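Local coordinates for pathogenicity island protein (Staphylococcus aureus subsp. aureus, PDB 3HL6), which is of unknown function but is encoded on a Staphylococcus aureus pathogenicity island and belongs to a putative mobile pathogenicity island protein family, at residues Glu77-Ser82 with Leu162-Asn167; Ser106-Asp111 with Glu157-Leu162; Tyr116-Tyr121 with Thr150-Asn155. All coordinates share one frame; numbering follows the deposited sequence.

Contact 1 (Glu77-Ser82 with Leu162-Asn167); sequences EGLIRS and LATGIN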
loop_
_atom_site.group_PDB
_atom_site.type_symbol
_atom_site.label_atom_id
_atom_site.label_comp_id
_atom_site.label_asym_id
_atom_site.label_seq_id
_atom_site.Cartn_x
_atom_site.Cartn_y
_atom_site.Cartn_z
ATOM N N GLU B 77 1.244 1.769 -8.394
ATOM C CA GLU B 77 -0.159 1.462 -8.211
ATOM C C GLU B 77 -0.481 -0.022 -8.377
ATOM O O GLU B 77 -1.409 -0.508 -7.758
ATOM C CB GLU B 77 -1.011 2.302 -9.147
ATOM C CG GLU B 77 -0.903 1.880 -10.584
ATOM C CD GLU B 77 0.269 2.546 -11.261
ATOM O OE1 GLU B 77 1.045 3.241 -10.552
ATOM O OE2 GLU B 77 0.416 2.397 -12.494
ATOM N N GLY B 78 0.254 -0.750 -9.206
ATOM C CA GLY B 78 0.140 -2.207 -9.202
ATOM C C GLY B 78 0.315 -2.820 -7.820
ATOM O O GLY B 78 -0.598 -3.490 -7.312
ATOM N N LEU B 79 1.462 -2.594 -7.181
ATOM C CA LEU B 79 1.677 -3.132 -5.831
ATOM C C LEU B 79 0.578 -2.680 -4.828
ATOM O O LEU B 79 0.030 -3.495 -4.061
ATOM C CB LEU B 79 3.080 -2.782 -5.317
ATOM C CG LEU B 79 4.199 -3.574 -5.993
ATOM C CD1 LEU B 79 5.573 -3.265 -5.405
ATOM C CD2 LEU B 79 3.924 -5.053 -5.928
ATOM N N ILE B 80 0.245 -1.386 -4.869
ATOM C CA ILE B 80 -0.674 -0.765 -3.909
ATOM C C ILE B 80 -2.069 -1.351 -4.079
ATOM O O ILE B 80 -2.800 -1.560 -3.105
ATOM C CB ILE B 80 -0.662 0.769 -4.053
ATOM C CG1 ILE B 80 0.786 1.250 -4.075
ATOM C CG2 ILE B 80 -1.407 1.463 -2.923
ATOM C CD1 ILE B 80 0.937 2.669 -3.854
ATOM N N ARG B 81 -2.399 -1.685 -5.319
ATOM C CA ARG B 81 -3.725 -2.133 -5.635
ATOM C C ARG B 81 -3.941 -3.558 -5.221
ATOM O O ARG B 81 -5.048 -3.908 -4.859
ATOM C CB ARG B 81 -3.975 -1.994 -7.117
ATOM C CG ARG B 81 -4.639 -0.675 -7.475
ATOM C CD ARG B 81 -4.855 -0.640 -8.969
ATOM N NE ARG B 81 -5.125 0.708 -9.480
ATOM C CZ ARG B 81 -4.801 1.118 -10.713
ATOM N NH1 ARG B 81 -4.190 0.279 -11.559
ATOM N NH2 ARG B 81 -5.088 2.364 -11.106
ATOM N N SER B 82 -2.883 -4.386 -5.248
ATOM C CA SER B 82 -2.939 -5.703 -4.640
ATOM C C SER B 82 -3.079 -5.627 -3.135
ATOM O O SER B 82 -3.520 -6.592 -2.489
ATOM C CB SER B 82 -1.715 -6.517 -5.003
ATOM O OG SER B 82 -1.718 -6.833 -6.391
ATOM N N LEU B 162 -1.145 -9.198 -9.122
ATOM C CA LEU B 162 -2.169 -9.911 -8.380
ATOM C C LEU B 162 -1.560 -10.940 -7.419
ATOM O O LEU B 162 -1.935 -10.987 -6.241
ATOM C CB LEU B 162 -3.137 -10.584 -9.351
ATOM C CG LEU B 162 -3.868 -9.547 -10.189
ATOM C CD1 LEU B 162 -4.701 -10.149 -11.304
ATOM C CD2 LEU B 162 -4.744 -8.730 -9.237
ATOM N N ALA B 163 -0.594 -11.716 -7.893
ATOM C CA ALA B 163 -0.091 -12.839 -7.098
ATOM C C ALA B 163 0.465 -12.373 -5.748
ATOM O O ALA B 163 0.339 -13.085 -4.742
ATOM C CB ALA B 163 0.963 -13.663 -7.868
ATOM N N THR B 164 1.040 -11.170 -5.719
ATOM C CA THR B 164 1.640 -10.665 -4.509
ATOM C C THR B 164 0.609 -10.225 -3.480
ATOM O O THR B 164 0.977 -9.911 -2.335
ATOM C CB THR B 164 2.585 -9.466 -4.769
ATOM O OG1 THR B 164 1.838 -8.342 -5.266
ATOM C CG2 THR B 164 3.704 -9.850 -5.739
ATOM N N GLY B 165 -0.671 -10.184 -3.848
ATOM C CA GLY B 165 -1.695 -9.897 -2.833
ATOM C C GLY B 165 -2.472 -11.093 -2.278
ATOM O O GLY B 165 -3.369 -10.919 -1.469
ATOM N N ILE B 166 -2.129 -12.307 -2.699
ATOM C CA ILE B 166 -2.947 -13.482 -2.432
ATOM C C ILE B 166 -2.247 -14.380 -1.416
ATOM O O ILE B 166 -1.172 -14.929 -1.699
ATOM C CB ILE B 166 -3.159 -14.334 -3.706
ATOM C CG1 ILE B 166 -3.930 -13.566 -4.766
ATOM C CG2 ILE B 166 -3.853 -15.684 -3.374
ATOM C CD1 ILE B 166 -4.133 -14.371 -5.982
ATOM N N ASN B 167 -2.860 -14.546 -0.245
ATOM C CA ASN B 167 -2.312 -15.467 0.751
ATOM C C ASN B 167 -2.930 -16.849 0.605
ATOM O O ASN B 167 -4.143 -16.976 0.420
ATOM C CB ASN B 167 -2.472 -14.926 2.186
ATOM C CG ASN B 167 -1.662 -13.650 2.433
ATOM O OD1 ASN B 167 -0.683 -13.363 1.742
ATOM N ND2 ASN B 167 -2.081 -12.884 3.420
#

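Contact 2 (Ser106-Asp111 with Glu157-Leu162); sequences SQLFED and EMLYQL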
loop_
_atom_site.group_PDB
_atom_site.type_symbol
_atom_site.label_atom_id
_atom_site.label_comp_id
_atom_site.label_asym_id
_atom_site.label_seq_id
_atom_site.Cartn_x
_atom_site.Cartn_y
_atom_site.Cartn_z
ATOM N N SER B 106 -9.423 -15.210 -13.425
ATOM C CA SER B 106 -9.979 -14.546 -14.603
ATOM C C SER B 106 -8.920 -14.198 -15.606
ATOM O O SER B 106 -8.972 -14.656 -16.734
ATOM C CB SER B 106 -10.684 -13.274 -14.186
ATOM O OG SER B 106 -11.741 -13.035 -15.072
ATOM N N GLN B 107 -7.935 -13.405 -15.187
ATOM C CA GLN B 107 -6.883 -12.978 -16.104
ATOM C C GLN B 107 -6.108 -14.130 -16.703
ATOM O O GLN B 107 -5.594 -14.026 -17.808
ATOM C CB GLN B 107 -5.903 -12.043 -15.412
ATOM C CG GLN B 107 -6.518 -10.750 -15.004
ATOM C CD GLN B 107 -7.104 -10.002 -16.172
ATOM O OE1 GLN B 107 -6.531 -9.971 -17.267
ATOM N NE2 GLN B 107 -8.255 -9.387 -15.952
ATOM N N LEU B 108 -5.996 -15.214 -15.954
ATOM C CA LEU B 108 -5.207 -16.357 -16.357
ATOM C C LEU B 108 -6.025 -17.303 -17.248
ATOM O O LEU B 108 -5.516 -17.823 -18.249
ATOM C CB LEU B 108 -4.724 -17.062 -15.097
ATOM C CG LEU B 108 -3.695 -18.181 -15.044
ATOM C CD1 LEU B 108 -2.576 -17.996 -16.040
ATOM C CD2 LEU B 108 -3.138 -18.212 -13.638
ATOM N N PHE B 109 -7.294 -17.502 -16.918
ATOM C CA PHE B 109 -8.069 -18.558 -17.549
ATOM C C PHE B 109 -9.236 -18.093 -18.409
ATOM O O PHE B 109 -9.743 -18.856 -19.221
ATOM C CB PHE B 109 -8.659 -19.462 -16.470
ATOM C CG PHE B 109 -7.645 -20.184 -15.663
ATOM C CD1 PHE B 109 -6.568 -20.793 -16.274
ATOM C CD2 PHE B 109 -7.769 -20.246 -14.285
ATOM C CE1 PHE B 109 -5.636 -21.489 -15.520
ATOM C CE2 PHE B 109 -6.842 -20.929 -13.521
ATOM C CZ PHE B 109 -5.771 -21.550 -14.133
ATOM N N GLU B 110 -9.693 -16.866 -18.215
ATOM C CA GLU B 110 -10.791 -16.345 -19.007
ATOM C C GLU B 110 -10.416 -15.152 -19.884
ATOM O O GLU B 110 -11.248 -14.295 -20.144
ATOM C CB GLU B 110 -11.930 -15.928 -18.087
ATOM C CG GLU B 110 -12.573 -17.071 -17.359
ATOM C CD GLU B 110 -13.636 -16.601 -16.410
ATOM O OE1 GLU B 110 -13.588 -15.390 -16.030
ATOM O OE2 GLU B 110 -14.509 -17.436 -16.036
ATOM N N ASP B 111 -9.171 -15.067 -20.325
ATOM C CA ASP B 111 -8.791 -14.003 -21.238
ATOM C C ASP B 111 -8.429 -14.622 -22.562
ATOM O O ASP B 111 -7.352 -15.198 -22.722
ATOM C CB ASP B 111 -7.607 -13.209 -20.691
ATOM C CG ASP B 111 -7.471 -11.833 -21.338
ATOM O OD1 ASP B 111 -7.543 -11.715 -22.575
ATOM O OD2 ASP B 111 -7.270 -10.857 -20.599
ATOM N N GLU B 157 2.727 -9.668 -16.374
ATOM C CA GLU B 157 3.225 -8.736 -15.360
ATOM C C GLU B 157 2.113 -8.471 -14.394
ATOM O O GLU B 157 2.286 -8.459 -13.170
ATOM C CB GLU B 157 3.747 -7.443 -15.985
ATOM C CG GLU B 157 5.087 -7.623 -16.669
ATOM C CD GLU B 157 5.595 -6.352 -17.331
ATOM O OE1 GLU B 157 4.789 -5.425 -17.554
ATOM O OE2 GLU B 157 6.817 -6.279 -17.620
ATOM N N MET B 158 0.941 -8.316 -14.959
ATOM C CA MET B 158 -0.233 -8.051 -14.168
ATOM C C MET B 158 -0.691 -9.267 -13.325
ATOM O O MET B 158 -1.055 -9.118 -12.174
ATOM C CB MET B 158 -1.329 -7.525 -15.085
ATOM C CG MET B 158 -2.411 -6.886 -14.335
ATOM S SD MET B 158 -3.870 -7.848 -14.651
ATOM C CE MET B 158 -5.011 -6.505 -15.135
ATOM N N LEU B 159 -0.639 -10.464 -13.896
ATOM C CA LEU B 159 -0.726 -11.707 -13.105
ATOM C C LEU B 159 0.265 -11.699 -11.957
ATOM O O LEU B 159 -0.087 -11.966 -10.823
ATOM C CB LEU B 159 -0.514 -12.945 -13.995
ATOM C CG LEU B 159 -1.676 -13.275 -14.945
ATOM C CD1 LEU B 159 -1.274 -14.317 -15.958
ATOM C CD2 LEU B 159 -2.880 -13.725 -14.144
ATOM N N TYR B 160 1.506 -11.348 -12.231
ATOM C CA TYR B 160 2.446 -11.255 -11.126
ATOM C C TYR B 160 1.993 -10.304 -10.035
ATOM O O TYR B 160 2.193 -10.584 -8.875
ATOM C CB TYR B 160 3.844 -10.900 -11.608
ATOM C CG TYR B 160 4.597 -12.119 -12.012
ATOM C CD1 TYR B 160 5.562 -12.676 -11.177
ATOM C CD2 TYR B 160 4.319 -12.743 -13.202
ATOM C CE1 TYR B 160 6.253 -13.804 -11.539
ATOM C CE2 TYR B 160 4.999 -13.861 -13.585
ATOM C CZ TYR B 160 5.965 -14.403 -12.747
ATOM O OH TYR B 160 6.645 -15.541 -13.156
ATOM N N GLN B 161 1.399 -9.176 -10.395
ATOM C CA GLN B 161 1.028 -8.159 -9.413
ATOM C C GLN B 161 -0.109 -8.631 -8.511
ATOM O O GLN B 161 -0.054 -8.472 -7.294
ATOM C CB GLN B 161 0.653 -6.844 -10.110
ATOM C CG GLN B 161 1.854 -6.144 -10.747
ATOM C CD GLN B 161 1.463 -4.977 -11.673
ATOM O OE1 GLN B 161 0.400 -4.973 -12.287
ATOM N NE2 GLN B 161 2.310 -3.998 -11.752
ATOM N N LEU B 162 -1.145 -9.198 -9.122
ATOM C CA LEU B 162 -2.169 -9.911 -8.380
ATOM C C LEU B 162 -1.560 -10.940 -7.419
ATOM O O LEU B 162 -1.935 -10.987 -6.241
ATOM C CB LEU B 162 -3.137 -10.584 -9.351
ATOM C CG LEU B 162 -3.868 -9.547 -10.189
ATOM C CD1 LEU B 162 -4.701 -10.149 -11.304
ATOM C CD2 LEU B 162 -4.744 -8.730 -9.237
#

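Contact 3 (Tyr116-Tyr121 with Thr150-Asn155); sequences YGLQTY and TDVIAN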
loop_
_atom_site.group_PDB
_atom_site.type_symbol
_atom_site.label_atom_id
_atom_site.label_comp_id
_atom_site.label_asym_id
_atom_site.label_seq_id
_atom_site.Cartn_x
_atom_site.Cartn_y
_atom_site.Cartn_z
ATOM N N TYR B 116 -4.739 -15.645 -27.202
ATOM C CA TYR B 116 -4.417 -15.369 -28.591
ATOM C C TYR B 116 -2.969 -14.949 -28.687
ATOM O O TYR B 116 -2.274 -15.359 -29.599
ATOM C CB TYR B 116 -5.324 -14.280 -29.176
ATOM C CG TYR B 116 -4.856 -13.798 -30.550
ATOM C CD1 TYR B 116 -3.966 -12.725 -30.676
ATOM C CD2 TYR B 116 -5.289 -14.434 -31.721
ATOM C CE1 TYR B 116 -3.529 -12.298 -31.930
ATOM C CE2 TYR B 116 -4.858 -14.011 -32.973
ATOM C CZ TYR B 116 -3.985 -12.944 -33.071
ATOM O OH TYR B 116 -3.566 -12.524 -34.318
ATOM N N GLY B 117 -2.529 -14.133 -27.730
ATOM C CA GLY B 117 -1.165 -13.621 -27.701
ATOM C C GLY B 117 -0.148 -14.692 -27.374
ATOM O O GLY B 117 0.980 -14.645 -27.844
ATOM N N LEU B 118 -0.552 -15.661 -26.561
ATOM C CA LEU B 118 0.289 -16.815 -26.283
ATOM C C LEU B 118 0.478 -17.695 -27.520
ATOM O O LEU B 118 1.609 -18.070 -27.847
ATOM C CB LEU B 118 -0.265 -17.625 -25.105
ATOM C CG LEU B 118 0.010 -17.007 -23.723
ATOM C CD1 LEU B 118 -0.953 -17.486 -22.675
ATOM C CD2 LEU B 118 1.436 -17.251 -23.304
ATOM N N GLN B 119 -0.623 -18.016 -28.197
ATOM C CA GLN B 119 -0.580 -18.605 -29.527
ATOM C C GLN B 119 0.517 -17.967 -30.343
ATOM O O GLN B 119 1.514 -18.598 -30.714
ATOM C CB GLN B 119 -1.874 -18.305 -30.251
ATOM C CG GLN B 119 -2.938 -19.352 -30.174
ATOM C CD GLN B 119 -3.697 -19.420 -31.475
ATOM O OE1 GLN B 119 -4.907 -19.656 -31.511
ATOM N NE2 GLN B 119 -2.983 -19.188 -32.565
ATOM N N THR B 120 0.287 -16.691 -30.615
ATOM C CA THR B 120 1.115 -15.850 -31.465
ATOM C C THR B 120 2.559 -15.709 -30.981
ATOM O O THR B 120 3.443 -15.321 -31.731
ATOM C CB THR B 120 0.468 -14.459 -31.531
ATOM O OG1 THR B 120 -0.743 -14.561 -32.280
ATOM C CG2 THR B 120 1.389 -13.463 -32.195
ATOM N N TYR B 121 2.798 -16.009 -29.719
ATOM C CA TYR B 121 4.145 -15.915 -29.197
ATOM C C TYR B 121 5.056 -16.880 -29.929
ATOM O O TYR B 121 6.169 -16.524 -30.325
ATOM C CB TYR B 121 4.169 -16.238 -27.714
ATOM C CG TYR B 121 5.364 -15.658 -27.009
ATOM C CD1 TYR B 121 6.380 -16.485 -26.509
ATOM C CD2 TYR B 121 5.478 -14.285 -26.837
ATOM C CE1 TYR B 121 7.471 -15.944 -25.861
ATOM C CE2 TYR B 121 6.563 -13.732 -26.187
ATOM C CZ TYR B 121 7.556 -14.563 -25.702
ATOM O OH TYR B 121 8.630 -14.002 -25.059
ATOM N N THR B 150 -3.847 -8.490 -25.297
ATOM C CA THR B 150 -3.125 -9.247 -26.353
ATOM C C THR B 150 -1.580 -9.247 -26.274
ATOM O O THR B 150 -0.917 -9.975 -27.010
ATOM C CB THR B 150 -3.605 -8.807 -27.763
ATOM O OG1 THR B 150 -4.955 -9.255 -27.956
ATOM C CG2 THR B 150 -2.722 -9.382 -28.864
ATOM N N ASP B 151 -1.021 -8.429 -25.377
ATOM C CA ASP B 151 0.418 -8.394 -25.104
ATOM C C ASP B 151 0.797 -9.358 -23.974
ATOM O O ASP B 151 0.447 -9.151 -22.815
ATOM C CB ASP B 151 0.818 -6.970 -24.733
ATOM C CG ASP B 151 2.302 -6.801 -24.574
ATOM O OD1 ASP B 151 3.060 -7.763 -24.807
ATOM O OD2 ASP B 151 2.721 -5.693 -24.205
ATOM N N VAL B 152 1.514 -10.416 -24.321
ATOM C CA VAL B 152 1.776 -11.498 -23.380
ATOM C C VAL B 152 2.505 -11.024 -22.114
ATOM O O VAL B 152 2.129 -11.404 -21.001
ATOM C CB VAL B 152 2.541 -12.655 -24.062
ATOM C CG1 VAL B 152 3.250 -13.537 -23.041
ATOM C CG2 VAL B 152 1.588 -13.476 -24.885
ATOM N N ILE B 153 3.535 -10.194 -22.289
ATOM C CA ILE B 153 4.359 -9.765 -21.166
ATOM C C ILE B 153 3.550 -8.898 -20.224
ATOM O O ILE B 153 3.631 -9.071 -19.006
ATOM C CB ILE B 153 5.606 -8.979 -21.615
ATOM C CG1 ILE B 153 6.401 -9.746 -22.678
ATOM C CG2 ILE B 153 6.496 -8.680 -20.439
ATOM C CD1 ILE B 153 7.378 -10.732 -22.109
ATOM N N ALA B 154 2.768 -7.967 -20.781
ATOM C CA ALA B 154 1.947 -7.057 -19.989
ATOM C C ALA B 154 0.974 -7.849 -19.148
ATOM O O ALA B 154 0.787 -7.590 -17.978
ATOM C CB ALA B 154 1.177 -6.105 -20.896
ATOM N N ASN B 155 0.331 -8.816 -19.776
ATOM C CA ASN B 155 -0.573 -9.717 -19.095
ATOM C C ASN B 155 0.075 -10.480 -17.926
ATOM O O ASN B 155 -0.439 -10.498 -16.820
ATOM C CB ASN B 155 -1.116 -10.694 -20.123
ATOM C CG ASN B 155 -2.375 -10.210 -20.732
ATOM O OD1 ASN B 155 -3.348 -10.009 -20.007
ATOM N ND2 ASN B 155 -2.386 -9.977 -22.069
#

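Contact 1 (Glu77-Ser82 with Leu162-Asn167)
With chi1 at -68°, S82 turns its OG anti to its own carbonyl carbon and toward L162, while T164 (chi1 65°) holds OG1 between its backbone N and carbonyl carbon, facing S82 and L79. These torsions bring two small hydroxyl residues together where the C-terminal end of helix 152-163, continued by a type I turn from A163 to I166, docks against the flank of helix 77-88. S82 CB lies 4.0 Å from T164 OG1, and S82 OG comes within 3.7 Å of L162 N. Neither approach is a hydrogen bond. T164 OG1 instead hydrogen-bonds to Q161 O, in the last turn of helix 152-163, and S82 OG probably does too, at a short distance; one acceptor would then serve both buried hydroxyls and help set their rotation. Short polar side chains suit this site because they can reach a backbone oxygen without pushing the two segments apart. L79 supplies the apolar part: its side chain crosses that of T164 at about a right angle, and L79 CD2 comes 4.0 Å from T164 OG1. T164 in turn rests on A14 and L17 of helix 13-30. At S82 the backbones come close, the CA atoms of S82 and G165 being 4.7 Å apart. Glycine fits there for a steric reason, since a beta carbon on G165 would point at helix 77-88 and collide with S82 O. The turn is tied further by H86, one turn beyond S82 on the same helix, which hydrogen-bonds to G165 O, and by R13, which bonds to A163 O. E77 forms a salt bridge with R19 of the second subunit. G165 CA packs 3.8 Å from S82 O.

Contact 2 (Ser106-Asp111 with Glu157-Leu162)
This is an apolar helix-helix contact near the centre of the chain, where the last turn of helix 100-109 lies against the C-terminal half of helix 152-163. L159 carries it, pushing its two methyl groups between neighbouring residues of the other helix. L159 CD2 sits 3.7 Å from Q107 CB and also beside L108 N, while L159 CD1 meets L108 CD1 at 3.9 Å, the two leucines crossing at about a right angle. A branched leucine suits the place because each methyl can serve a different partner; L177 of helix 171-184 touches it as well, and V180 of that helix reaches L108. Q107 contributes with its aliphatic part, and the bend at chi2 (-58°) keeps CG and the amide carbon CD beside M158 SD. M158, bent at chi2 and chi3, crosses Q107 at about a right angle, with M158 SD 3.9 Å from Q107 CG. Just past helix 100-109, D111 caps F114 N through OD1 and starts the next helix. L162 CD1 meets the same Q107 CG at 4.2 Å, its side chain crossing at about a right angle.

Contact 3 (Tyr116-Tyr121 with Thr150-Asn155)
V152 fits against the backbone of G117 and the side chain of L118, in a partly buried contact where the first turn of helix 152-163 and the residues leading into it meet helix 112-121. With chi1 at 160°, V152 CG1 is anti to the backbone N and CG2 points at the other helix, 3.2 Å from G117 O, a tight approach. The two methyls share L118: V152 CG2 lies 4.0 Å from L118 CG, and both are about equally near L118 CD2, the side chains crossing at about a right angle. A beta-branched valine suits this site by presenting a broad apolar face close to its backbone. G117 is fitting too, for T150 O packs 3.7 Å from G117 CA, and a beta carbon would run into that oxygen. Y116 has its CG anti to the backbone N (chi1 170°), which sets the ring beside T150. T150, with chi1 -69°, likewise has CG2 anti to its backbone N, and this puts the methyl at the edge of the Y116 ring, near the ring plane, 4.0 Å from Y116 CD1. T120 OG1 lies above one face of that ring, offset toward the rim, and donates to Y116 O, which T120 N reaches from the opposite face of the carbonyl plane. V152 CB lies oblique to the Y121 ring, 4.4 Å from Y121 CD2, and Y121 OH makes a weak hydrogen bond to V184 O. D151 occupies the N-cap of helix 152-163. Two further helices complete the surroundings: F183 of helix 171-184 packs on L118 and Y121, V184 on V152, and Y194 of helix 191-208 on L118.

Overall arrangement
All three contacts use helix 152-163: contact 3 at its N-terminal start, contact 2 along its C-terminal half, and contact 1 at its end, where L162 is shared with contact 2. They are nested along the chain, contact 3 innermost. Contacts 1 and 2 are buried, whereas contact 3 is only partly so and lies across the chain's centre from contact 1, their centres about 21 Å apart. No hydrogen bond crosses within any pair of segments. Contact 2 is mainly aliphatic; contacts 1 and 3 each seat a glycine against the opposing backbone, contact 1 adding hydroxyls probably held by Q161 of contact 2, which ties the two together, contact 3 tyrosines nearer the surface.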